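Local coordinates for periplasmic binding protein (Agrobacterium tumefaciens str. B6, PDB 5L9G) that binds the opine mannopine in the periplasm, probably delivering it to an ABC transporter for uptake into the bacterium, at residues 94-100 with 263-267; 137-143 with 221-225; 151-157 with 200-206. All coordinates share one frame; numbering follows the deposited sequence.

Interactions 2 and 3 lie together on one side of the chain's centre, about 11 Å apart between centres. Interaction 1 lies on the opposite side, its centre about 40 Å from that of interaction 2 and 38 Å from that of interaction 3. Along the chain they are nested: 151-157 with 200-206 falls inside the loop closed by 137-143 with 221-225, and both fall inside the loop closed by 94-100 with 263-267. Interactions 2 and 3 share a sheet, where strand 153-156 runs between strands 201-205 and 222-226. Interaction 3 reaches the mannopine pocket through Trp156. Interaction 1 joins helix 263-273 to loop 94-100, far from both. The separation is consistent with the two-lobed fold of solute-binding proteins.

Interaction 1 of 3, residues 94-100 with 263-267; sequences EKLDPDI and RDAAM
Met267 and Arg263 of helix 263-273 meet the loop 94-100, Met267 with its sulfur and methyl and Arg263 with its guanidinium. The apolar part is built on Met267. Its CG stands anti to the backbone N (chi1 -155°), and bends at the next two torsions bring SD and CE against the loop. Met267 SD then lies 3.5 Å from Leu96 CD2. Ile100 comes in at about a right angle, Ile100 CD1 3.8 Å from Met267 SD. Leu96 and Ile100 also touch Leu270, one turn further along the helix, and Val116 of strand 115-128.

One weak hydrogen bond joins the backbone to this sulfur. Asp97 N points almost straight at Met267 SD, with a donor-to-acceptor distance of 3.6 Å and an angle of 165° at the hydrogen. The Asp97 carboxylate lies against the same side chain, with Asp97 OD2 3.3 Å from Met267 CG.

The charged part is built on Arg263. Its chain runs extended from CG to NE and passes across the Glu94 side chain at about a right angle. Glu94 OE2 meets Arg263 NE at the guanidinium edge, in its plane, in a salt bridge of 3.6 Å. The carboxylate itself is turned 84° to that plane. Asp97 OD1 approaches Arg263 NH1 obliquely, in a long salt bridge of 3.9 Å. The closest pairing of this guanidinium within the two segments is with its own helix neighbour: Arg263 NH2 to Asp264 OD1 is 2.8 Å.

Glu94 OE1 accepts a hydrogen bond from Gly259 N, which holds that carboxylate in place beside the arginine. Two acids pair with the arginine, Glu94 and Asp264, and Asp97 adds a long contact. Their negative charge should favour its positive charge, and the Met267 methyl lies against one face of the guanidinium, toward the rim.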
loop_
_atom_site.group_PDB
_atom_site.type_symbol
_atom_site.label_atom_id
_atom_site.label_comp_id
_atom_site.label_asym_id
_atom_site.label_seq_id
_atom_site.Cartn_x
_atom_site.Cartn_y
_atom_site.Cartn_z
ATOM N N GLU A 94 -3.690 3.638 -19.399
ATOM C CA GLU A 94 -4.680 4.268 -20.265
ATOM C C GLU A 94 -5.147 5.536 -19.557
ATOM O O GLU A 94 -5.239 5.537 -18.322
ATOM C CB GLU A 94 -5.911 3.370 -20.437
ATOM C CG GLU A 94 -5.771 2.278 -21.482
ATOM C CD GLU A 94 -5.743 2.678 -22.948
ATOM O OE1 GLU A 94 -5.390 1.810 -23.776
ATOM O OE2 GLU A 94 -6.077 3.841 -23.275
ATOM N N LYS A 95 -5.462 6.601 -20.320
ATOM C CA LYS A 95 -6.032 7.815 -19.732
ATOM C C LYS A 95 -7.505 7.481 -19.462
ATOM O O LYS A 95 -8.162 6.877 -20.319
ATOM C CB LYS A 95 -5.909 9.030 -20.683
ATOM C CG LYS A 95 -4.860 10.041 -20.240
ATOM C CD LYS A 95 -3.483 9.695 -20.797
ATOM C CE LYS A 95 -2.381 10.566 -20.252
ATOM N NZ LYS A 95 -1.057 9.917 -20.431
ATOM N N LEU A 96 -8.001 7.793 -18.265
ATOM C CA LEU A 96 -9.387 7.479 -17.907
ATOM C C LEU A 96 -10.378 8.495 -18.475
ATOM O O LEU A 96 -9.998 9.645 -18.722
ATOM C CB LEU A 96 -9.531 7.360 -16.375
ATOM C CG LEU A 96 -8.708 6.240 -15.715
ATOM C CD1 LEU A 96 -8.790 6.316 -14.209
ATOM C CD2 LEU A 96 -9.173 4.853 -16.162
ATOM N N ASP A 97 -11.653 8.073 -18.674
ATOM C CA ASP A 97 -12.740 8.932 -19.165
ATOM C C ASP A 97 -12.880 10.160 -18.239
ATOM O O ASP A 97 -12.590 10.039 -17.042
ATOM C CB ASP A 97 -14.068 8.159 -19.271
ATOM C CG ASP A 97 -14.186 7.216 -20.466
ATOM O OD1 ASP A 97 -13.263 7.202 -21.314
ATOM O OD2 ASP A 97 -15.203 6.490 -20.551
ATOM N N PRO A 98 -13.251 11.345 -18.781
ATOM C CA PRO A 98 -13.253 12.569 -17.960
ATOM C C PRO A 98 -13.977 12.529 -16.609
ATOM O O PRO A 98 -13.365 12.905 -15.600
ATOM C CB PRO A 98 -13.881 13.613 -18.883
ATOM C CG PRO A 98 -13.564 13.149 -20.247
ATOM C CD PRO A 98 -13.569 11.655 -20.195
ATOM N N ASP A 99 -15.260 12.120 -16.575
ATOM C CA ASP A 99 -16.011 12.156 -15.320
ATOM C C ASP A 99 -16.234 10.760 -14.704
ATOM O O ASP A 99 -17.333 10.466 -14.226
ATOM C CB ASP A 99 -17.337 12.938 -15.500
ATOM C CG ASP A 99 -17.187 14.435 -15.783
ATOM O OD1 ASP A 99 -16.233 15.056 -15.252
ATOM O OD2 ASP A 99 -18.052 14.995 -16.493
ATOM N N ILE A 100 -15.171 9.926 -14.671
ATOM C CA ILE A 100 -15.204 8.561 -14.110
ATOM C C ILE A 100 -15.640 8.590 -12.617
ATOM O O ILE A 100 -16.357 7.698 -12.164
ATOM C CB ILE A 100 -13.884 7.784 -14.391
ATOM C CG1 ILE A 100 -14.015 6.284 -14.046
ATOM C CG2 ILE A 100 -12.659 8.431 -13.727
ATOM C CD1 ILE A 100 -13.295 5.337 -14.995
ATOM N N ARG A 263 -10.855 -2.700 -22.709
ATOM C CA ARG A 263 -10.696 -1.310 -22.268
ATOM C C ARG A 263 -12.020 -0.603 -21.921
ATOM O O ARG A 263 -12.140 -0.072 -20.820
ATOM C CB ARG A 263 -9.893 -0.517 -23.322
ATOM C CG ARG A 263 -9.520 0.908 -22.913
ATOM C CD ARG A 263 -9.415 1.784 -24.148
ATOM N NE ARG A 263 -9.556 3.214 -23.860
ATOM C CZ ARG A 263 -10.714 3.845 -23.677
ATOM N NH1 ARG A 263 -10.735 5.149 -23.435
ATOM N NH2 ARG A 263 -11.859 3.172 -23.711
ATOM N N ASP A 264 -13.014 -0.626 -22.838
ATOM C CA ASP A 264 -14.303 0.054 -22.649
ATOM C C ASP A 264 -15.157 -0.556 -21.516
ATOM O O ASP A 264 -15.656 0.195 -20.670
ATOM C CB ASP A 264 -15.065 0.137 -23.980
ATOM C CG ASP A 264 -14.153 0.558 -25.116
ATOM O OD1 ASP A 264 -13.772 1.747 -25.162
ATOM O OD2 ASP A 264 -13.718 -0.328 -25.884
ATOM N N ALA A 265 -15.268 -1.899 -21.450
ATOM C CA ALA A 265 -16.001 -2.586 -20.381
ATOM C C ALA A 265 -15.313 -2.323 -19.016
ATOM O O ALA A 265 -15.990 -2.102 -18.002
ATOM C CB ALA A 265 -16.061 -4.081 -20.663
ATOM N N ALA A 266 -13.962 -2.307 -19.011
ATOM C CA ALA A 266 -13.155 -2.027 -17.821
ATOM C C ALA A 266 -13.435 -0.613 -17.282
ATOM O O ALA A 266 -13.537 -0.439 -16.071
ATOM C CB ALA A 266 -11.676 -2.191 -18.133
ATOM N N MET A 267 -13.603 0.384 -18.182
ATOM C CA MET A 267 -13.923 1.766 -17.815
ATOM C C MET A 267 -15.272 1.820 -17.060
ATOM O O MET A 267 -15.346 2.437 -15.992
ATOM C CB MET A 267 -13.923 2.675 -19.067
ATOM C CG MET A 267 -13.647 4.123 -18.769
ATOM S SD MET A 267 -11.912 4.494 -18.379
ATOM C CE MET A 267 -11.233 4.617 -20.005
#

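Interaction 2 of 3, residues 137-143 with 221-225; sequences PKSMADF and DMIIT
The Phe143 ring is inserted between Met222 and Ile224 of strand 222-226, a Met-aromatic contact on one face and a CH-pi contact on the other. It joins helix 140-144 to the sheet of the mannopine-binding protein. Phe143 CG points opposite its amide nitrogen (chi1 -170°), which sends the ring from the helix toward the strand.

The Met222 and Phe143 side chains run antiparallel past one another. Met222 SD sits over the ring, 4.0 Å from the Phe143 centroid and 28° off the normal. Met222 CG is held between its own backbone N and carbonyl carbon. A further bend at chi3 turns the methyl to Pro137, and Met222 CE lies 3.8 Å from Pro137 CG. The proline ring packs against the methyl end of the thioether.

On the opposite ring face Ile224 lies obliquely. Ile224 CG1 is 3.7 Å from the Phe143 centroid and only 18° off the normal, so the methylene faces the pi cloud. Ile224 CD1 continues to Met140, whose side chain reaches toward it tip to tip, with Met140 SD 3.8 Å from Ile224 CD1. Met140 also packs on Ala165 and Leu168 of helix 162-169, and Ile224 touches Ala165 as well. The six residues that touch are all buried, and no hydrogen bond crosses between the segments.

The helix start is fixed by its own polar groups. Ser139 is the N-cap, and its OG accepts from Asp142 N. Asp142 in turn accepts from Lys138 N through the anti lone pair of Asp142 OD2, at 2.9 Å and nearly straight. Beyond the segments, Phe143 O accepts from Arg153 NE of the neighbouring strand. Ile223 N lies at the edge of the Phe143 ring, in its plane, 3.6 Å from Phe143 CE2.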
loop_
_atom_site.group_PDB
_atom_site.type_symbol
_atom_site.label_atom_id
_atom_site.label_comp_id
_atom_site.label_asym_id
_atom_site.label_seq_id
_atom_site.Cartn_x
_atom_site.Cartn_y
_atom_site.Cartn_z
ATOM N N PRO A 137 9.027 -1.915 19.885
ATOM C CA PRO A 137 9.415 -0.645 19.235
ATOM C C PRO A 137 8.177 0.209 18.931
ATOM O O PRO A 137 7.195 -0.292 18.366
ATOM C CB PRO A 137 10.098 -1.103 17.942
ATOM C CG PRO A 137 9.498 -2.474 17.644
ATOM C CD PRO A 137 9.271 -3.085 19.009
ATOM N N LYS A 138 8.219 1.490 19.282
ATOM C CA LYS A 138 7.051 2.345 19.049
ATOM C C LYS A 138 7.332 3.527 18.104
ATOM O O LYS A 138 6.544 4.471 18.058
ATOM C CB LYS A 138 6.471 2.804 20.398
ATOM C CG LYS A 138 5.863 1.645 21.209
ATOM C CD LYS A 138 5.505 2.045 22.621
ATOM C CE LYS A 138 4.988 0.879 23.433
ATOM N NZ LYS A 138 3.574 0.549 23.115
ATOM N N SER A 139 8.465 3.480 17.375
ATOM C CA SER A 139 8.935 4.535 16.459
ATOM C C SER A 139 9.936 3.921 15.495
ATOM O O SER A 139 10.432 2.818 15.752
ATOM C CB SER A 139 9.634 5.655 17.247
ATOM O OG SER A 139 10.949 5.287 17.657
ATOM N N MET A 140 10.259 4.629 14.386
ATOM C CA MET A 140 11.263 4.108 13.444
ATOM C C MET A 140 12.658 4.086 14.067
ATOM O O MET A 140 13.432 3.175 13.768
ATOM C CB MET A 140 11.305 4.917 12.151
ATOM C CG MET A 140 10.220 4.569 11.208
ATOM S SD MET A 140 10.072 2.791 10.856
ATOM C CE MET A 140 8.498 2.833 10.077
ATOM N N ALA A 141 12.974 5.062 14.940
ATOM C CA ALA A 141 14.262 5.067 15.651
ATOM C C ALA A 141 14.372 3.730 16.422
ATOM O O ALA A 141 15.383 3.040 16.295
ATOM C CB ALA A 141 14.347 6.262 16.611
ATOM N N ASP A 142 13.291 3.319 17.115
ATOM C CA ASP A 142 13.230 2.056 17.873
ATOM C C ASP A 142 13.382 0.857 16.948
ATOM O O ASP A 142 14.124 -0.068 17.269
ATOM C CB ASP A 142 11.901 1.928 18.638
ATOM C CG ASP A 142 11.714 2.779 19.872
ATOM O OD1 ASP A 142 12.716 3.362 20.351
ATOM O OD2 ASP A 142 10.576 2.787 20.421
ATOM N N PHE A 143 12.670 0.865 15.798
ATOM C CA PHE A 143 12.724 -0.239 14.837
ATOM C C PHE A 143 14.179 -0.476 14.387
ATOM O O PHE A 143 14.607 -1.625 14.271
ATOM C CB PHE A 143 11.851 0.079 13.620
ATOM C CG PHE A 143 11.657 -1.109 12.707
ATOM C CD1 PHE A 143 12.547 -1.363 11.661
ATOM C CD2 PHE A 143 10.590 -1.980 12.895
ATOM C CE1 PHE A 143 12.374 -2.473 10.822
ATOM C CE2 PHE A 143 10.401 -3.076 12.040
ATOM C CZ PHE A 143 11.309 -3.332 11.034
ATOM N N ASP A 221 10.576 -10.773 14.651
ATOM C CA ASP A 221 10.378 -10.087 15.933
ATOM C C ASP A 221 9.685 -8.758 15.739
ATOM O O ASP A 221 8.965 -8.280 16.606
ATOM C CB ASP A 221 11.699 -9.965 16.700
ATOM C CG ASP A 221 12.250 -11.331 17.064
ATOM O OD1 ASP A 221 11.473 -12.171 17.579
ATOM O OD2 ASP A 221 13.420 -11.589 16.766
ATOM N N MET A 222 9.919 -8.140 14.587
ATOM C CA MET A 222 9.272 -6.870 14.243
ATOM C C MET A 222 9.246 -6.770 12.733
ATOM O O MET A 222 10.074 -7.389 12.064
ATOM C CB MET A 222 9.951 -5.657 14.896
ATOM C CG MET A 222 11.427 -5.517 14.516
ATOM S SD MET A 222 12.133 -4.062 15.332
ATOM C CE MET A 222 12.484 -4.704 17.007
ATOM N N ILE A 223 8.289 -6.000 12.200
ATOM C CA ILE A 223 8.084 -5.920 10.746
ATOM C C ILE A 223 7.455 -4.593 10.396
ATOM O O ILE A 223 6.624 -4.075 11.150
ATOM C CB ILE A 223 7.181 -7.126 10.262
ATOM C CG1 ILE A 223 6.918 -7.125 8.744
ATOM C CG2 ILE A 223 5.820 -7.211 11.034
ATOM C CD1 ILE A 223 6.257 -8.430 8.239
ATOM N N ILE A 224 7.848 -4.053 9.244
ATOM C CA ILE A 224 7.162 -2.907 8.671
ATOM C C ILE A 224 6.316 -3.488 7.544
ATOM O O ILE A 224 6.855 -4.021 6.563
ATOM C CB ILE A 224 8.076 -1.769 8.166
ATOM C CG1 ILE A 224 8.948 -1.197 9.310
ATOM C CG2 ILE A 224 7.188 -0.662 7.537
ATOM C CD1 ILE A 224 10.153 -0.368 8.825
ATOM N N THR A 225 4.994 -3.411 7.698
ATOM C CA THR A 225 4.071 -3.896 6.658
ATOM C C THR A 225 2.739 -3.114 6.759
ATOM O O THR A 225 2.621 -2.152 7.524
ATOM C CB THR A 225 3.944 -5.458 6.660
ATOM O OG1 THR A 225 3.250 -5.899 5.479
ATOM C CG2 THR A 225 3.248 -5.995 7.921
#

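Interaction 3 of 3, residues 151-157 with 200-206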
loop_
_atom_site.group_PDB
_atom_site.type_symbol
_atom_site.label_atom_id
_atom_site.label_comp_id
_atom_site.label_asym_id
_atom_site.label_seq_id
_atom_site.Cartn_x
_atom_site.Cartn_y
_atom_site.Cartn_z
ATOM N N GLY A 151 16.759 -8.426 17.654
ATOM C CA GLY A 151 15.797 -9.307 17.012
ATOM C C GLY A 151 15.742 -9.238 15.504
ATOM O O GLY A 151 16.380 -8.395 14.866
ATOM N N LYS A 152 14.987 -10.170 14.942
ATOM C CA LYS A 152 14.797 -10.339 13.511
ATOM C C LYS A 152 13.795 -9.325 12.980
ATOM O O LYS A 152 12.651 -9.286 13.429
ATOM C CB LYS A 152 14.319 -11.766 13.199
ATOM C CG LYS A 152 15.309 -12.870 13.555
ATOM C CD LYS A 152 14.665 -14.236 13.292
ATOM C CE LYS A 152 15.438 -15.382 13.904
ATOM N NZ LYS A 152 16.704 -15.667 13.177
ATOM N N ARG A 153 14.239 -8.503 12.016
ATOM C CA ARG A 153 13.417 -7.519 11.315
ATOM C C ARG A 153 12.945 -8.064 9.961
ATOM O O ARG A 153 13.651 -8.847 9.328
ATOM C CB ARG A 153 14.246 -6.256 11.029
ATOM C CG ARG A 153 14.237 -5.218 12.178
ATOM C CD ARG A 153 15.402 -5.362 13.099
ATOM N NE ARG A 153 15.427 -4.288 14.096
ATOM C CZ ARG A 153 15.736 -4.481 15.371
ATOM N NH1 ARG A 153 15.694 -3.470 16.228
ATOM N NH2 ARG A 153 16.064 -5.694 15.808
ATOM N N ALA A 154 11.767 -7.606 9.498
ATOM C CA ALA A 154 11.299 -7.908 8.158
ATOM C C ALA A 154 10.845 -6.612 7.507
ATOM O O ALA A 154 10.141 -5.810 8.124
ATOM C CB ALA A 154 10.184 -8.929 8.172
ATOM N N LEU A 155 11.305 -6.378 6.274
ATOM C CA LEU A 155 10.975 -5.174 5.518
ATOM C C LEU A 155 10.514 -5.622 4.143
ATOM O O LEU A 155 10.786 -6.749 3.745
ATOM C CB LEU A 155 12.215 -4.272 5.349
ATOM C CG LEU A 155 12.628 -3.368 6.515
ATOM C CD1 LEU A 155 13.237 -4.161 7.614
ATOM C CD2 LEU A 155 13.713 -2.361 6.050
ATOM N N TRP A 156 9.813 -4.743 3.422
ATOM C CA TRP A 156 9.303 -5.035 2.083
ATOM C C TRP A 156 10.474 -5.158 1.090
ATOM O O TRP A 156 11.520 -4.526 1.282
ATOM C CB TRP A 156 8.397 -3.874 1.640
ATOM C CG TRP A 156 7.497 -4.152 0.459
ATOM C CD1 TRP A 156 7.141 -5.372 -0.055
ATOM C CD2 TRP A 156 6.807 -3.170 -0.320
ATOM N NE1 TRP A 156 6.291 -5.205 -1.126
ATOM C CE2 TRP A 156 6.043 -3.863 -1.289
ATOM C CE3 TRP A 156 6.736 -1.764 -0.275
ATOM C CZ2 TRP A 156 5.231 -3.196 -2.216
ATOM C CZ3 TRP A 156 5.935 -1.102 -1.194
ATOM C CH2 TRP A 156 5.214 -1.813 -2.170
ATOM N N ASN A 157 10.301 -5.941 0.008
ATOM C CA ASN A 157 11.359 -6.033 -0.999
ATOM C C ASN A 157 11.216 -4.910 -2.054
ATOM O O ASN A 157 11.925 -4.919 -3.067
ATOM C CB ASN A 157 11.415 -7.435 -1.658
ATOM C CG ASN A 157 10.279 -7.680 -2.600
ATOM O OD1 ASN A 157 9.199 -7.100 -2.447
ATOM N ND2 ASN A 157 10.517 -8.498 -3.625
ATOM N N SER A 200 20.376 -7.408 10.254
ATOM C CA SER A 200 19.339 -7.814 11.205
ATOM C C SER A 200 18.004 -8.097 10.520
ATOM O O SER A 200 17.028 -8.446 11.204
ATOM C CB SER A 200 19.166 -6.761 12.294
ATOM O OG SER A 200 20.366 -6.673 13.043
ATOM N N VAL A 201 17.961 -7.946 9.171
ATOM C CA VAL A 201 16.746 -8.203 8.387
ATOM C C VAL A 201 16.759 -9.672 7.969
ATOM O O VAL A 201 17.521 -10.048 7.081
ATOM C CB VAL A 201 16.560 -7.237 7.183
ATOM C CG1 VAL A 201 15.266 -7.552 6.420
ATOM C CG2 VAL A 201 16.582 -5.773 7.642
ATOM N N SER A 202 15.933 -10.504 8.631
ATOM C CA SER A 202 15.854 -11.944 8.351
ATOM C C SER A 202 15.099 -12.290 7.074
ATOM O O SER A 202 15.383 -13.326 6.453
ATOM C CB SER A 202 15.252 -12.692 9.539
ATOM O OG SER A 202 13.920 -12.289 9.816
ATOM N N VAL A 203 14.119 -11.454 6.686
ATOM C CA VAL A 203 13.286 -11.714 5.505
ATOM C C VAL A 203 12.880 -10.395 4.862
ATOM O O VAL A 203 12.482 -9.452 5.562
ATOM C CB VAL A 203 12.046 -12.608 5.856
ATOM C CG1 VAL A 203 11.365 -12.119 7.099
ATOM C CG2 VAL A 203 11.057 -12.744 4.688
ATOM N N TRP A 204 12.973 -10.343 3.520
ATOM C CA TRP A 204 12.516 -9.207 2.729
ATOM C C TRP A 204 11.200 -9.729 2.138
ATOM O O TRP A 204 11.194 -10.473 1.144
ATOM C CB TRP A 204 13.543 -8.822 1.644
ATOM C CG TRP A 204 14.886 -8.464 2.204
ATOM C CD1 TRP A 204 15.971 -9.281 2.299
ATOM C CD2 TRP A 204 15.298 -7.186 2.726
ATOM N NE1 TRP A 204 17.021 -8.608 2.882
ATOM C CE2 TRP A 204 16.650 -7.311 3.117
ATOM C CE3 TRP A 204 14.645 -5.954 2.934
ATOM C CZ2 TRP A 204 17.366 -6.250 3.689
ATOM C CZ3 TRP A 204 15.360 -4.896 3.480
ATOM C CH2 TRP A 204 16.705 -5.049 3.854
ATOM N N TRP A 205 10.087 -9.450 2.850
ATOM C CA TRP A 205 8.780 -9.984 2.463
ATOM C C TRP A 205 8.322 -9.404 1.132
ATOM O O TRP A 205 8.624 -8.249 0.818
ATOM C CB TRP A 205 7.743 -9.838 3.587
ATOM C CG TRP A 205 7.436 -8.420 3.959
ATOM C CD1 TRP A 205 7.986 -7.696 4.971
ATOM C CD2 TRP A 205 6.469 -7.569 3.329
ATOM N NE1 TRP A 205 7.440 -6.426 4.997
ATOM C CE2 TRP A 205 6.515 -6.320 3.988
ATOM C CE3 TRP A 205 5.563 -7.744 2.263
ATOM C CZ2 TRP A 205 5.710 -5.246 3.606
ATOM C CZ3 TRP A 205 4.752 -6.680 1.900
ATOM C CH2 TRP A 205 4.838 -5.445 2.556
ATOM N N GLU A 206 7.607 -10.210 0.349
ATOM C CA GLU A 206 7.190 -9.822 -1.002
ATOM C C GLU A 206 5.704 -9.523 -1.167
ATOM O O GLU A 206 5.336 -8.756 -2.054
ATOM C CB GLU A 206 7.626 -10.900 -2.002
ATOM C CG GLU A 206 9.118 -11.179 -1.912
ATOM C CD GLU A 206 9.700 -12.035 -3.021
ATOM O OE1 GLU A 206 8.968 -12.353 -3.986
ATOM O OE2 GLU A 206 10.903 -12.367 -2.930
HETATM O O HOH W 1 6.850 -7.270 -3.560
#
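Arg153 O accepts from Ser202 N at 2.9 Å, with the donor in the carbonyl plane, and also takes a CA-H contact from Val201. This carbonyl sits at a beta bulge, where the parallel pairing of strands 153-156 and 201-205 shifts by one residue. Before the bulge, Arg153 N donates to Ser200 O in a nearly straight bond (172°). Beyond it two of the bonds are weak: Leu155 N to Val203 O and Trp205 N to Leu155 O. Asn157 N to Trp205 O closes the end at 3.0 Å.

On one face of the sheet Leu155 and Trp204 project together. Leu155 CB is 3.7 Å from Trp204 CZ3, and Leu155 CD1 packs on Val201 CG2. Helix 324-343 covers this face through Tyr338 and Val341.

The other face carries Ala154, Val203, Trp156 and Trp205. The first torsion of Trp205 (chi1 63°) wedges CG over its own main chain and turns the indole over the neighbouring strand. Its six-membered ring forms an offset stack with the five-membered ring of Trp156, centroids 4.2 Å apart and planes at 15°. Trp156 CA lies over the five-membered ring of Trp205. Trp205 NE1 donates to Ile224 O, which should limit the indole's rotation. Trp226 meets both indoles edge-to-face.

Trp156 belongs to the mannopine pocket. Stacking on a tethered indole should hold its ring in a set orientation beside the ligand.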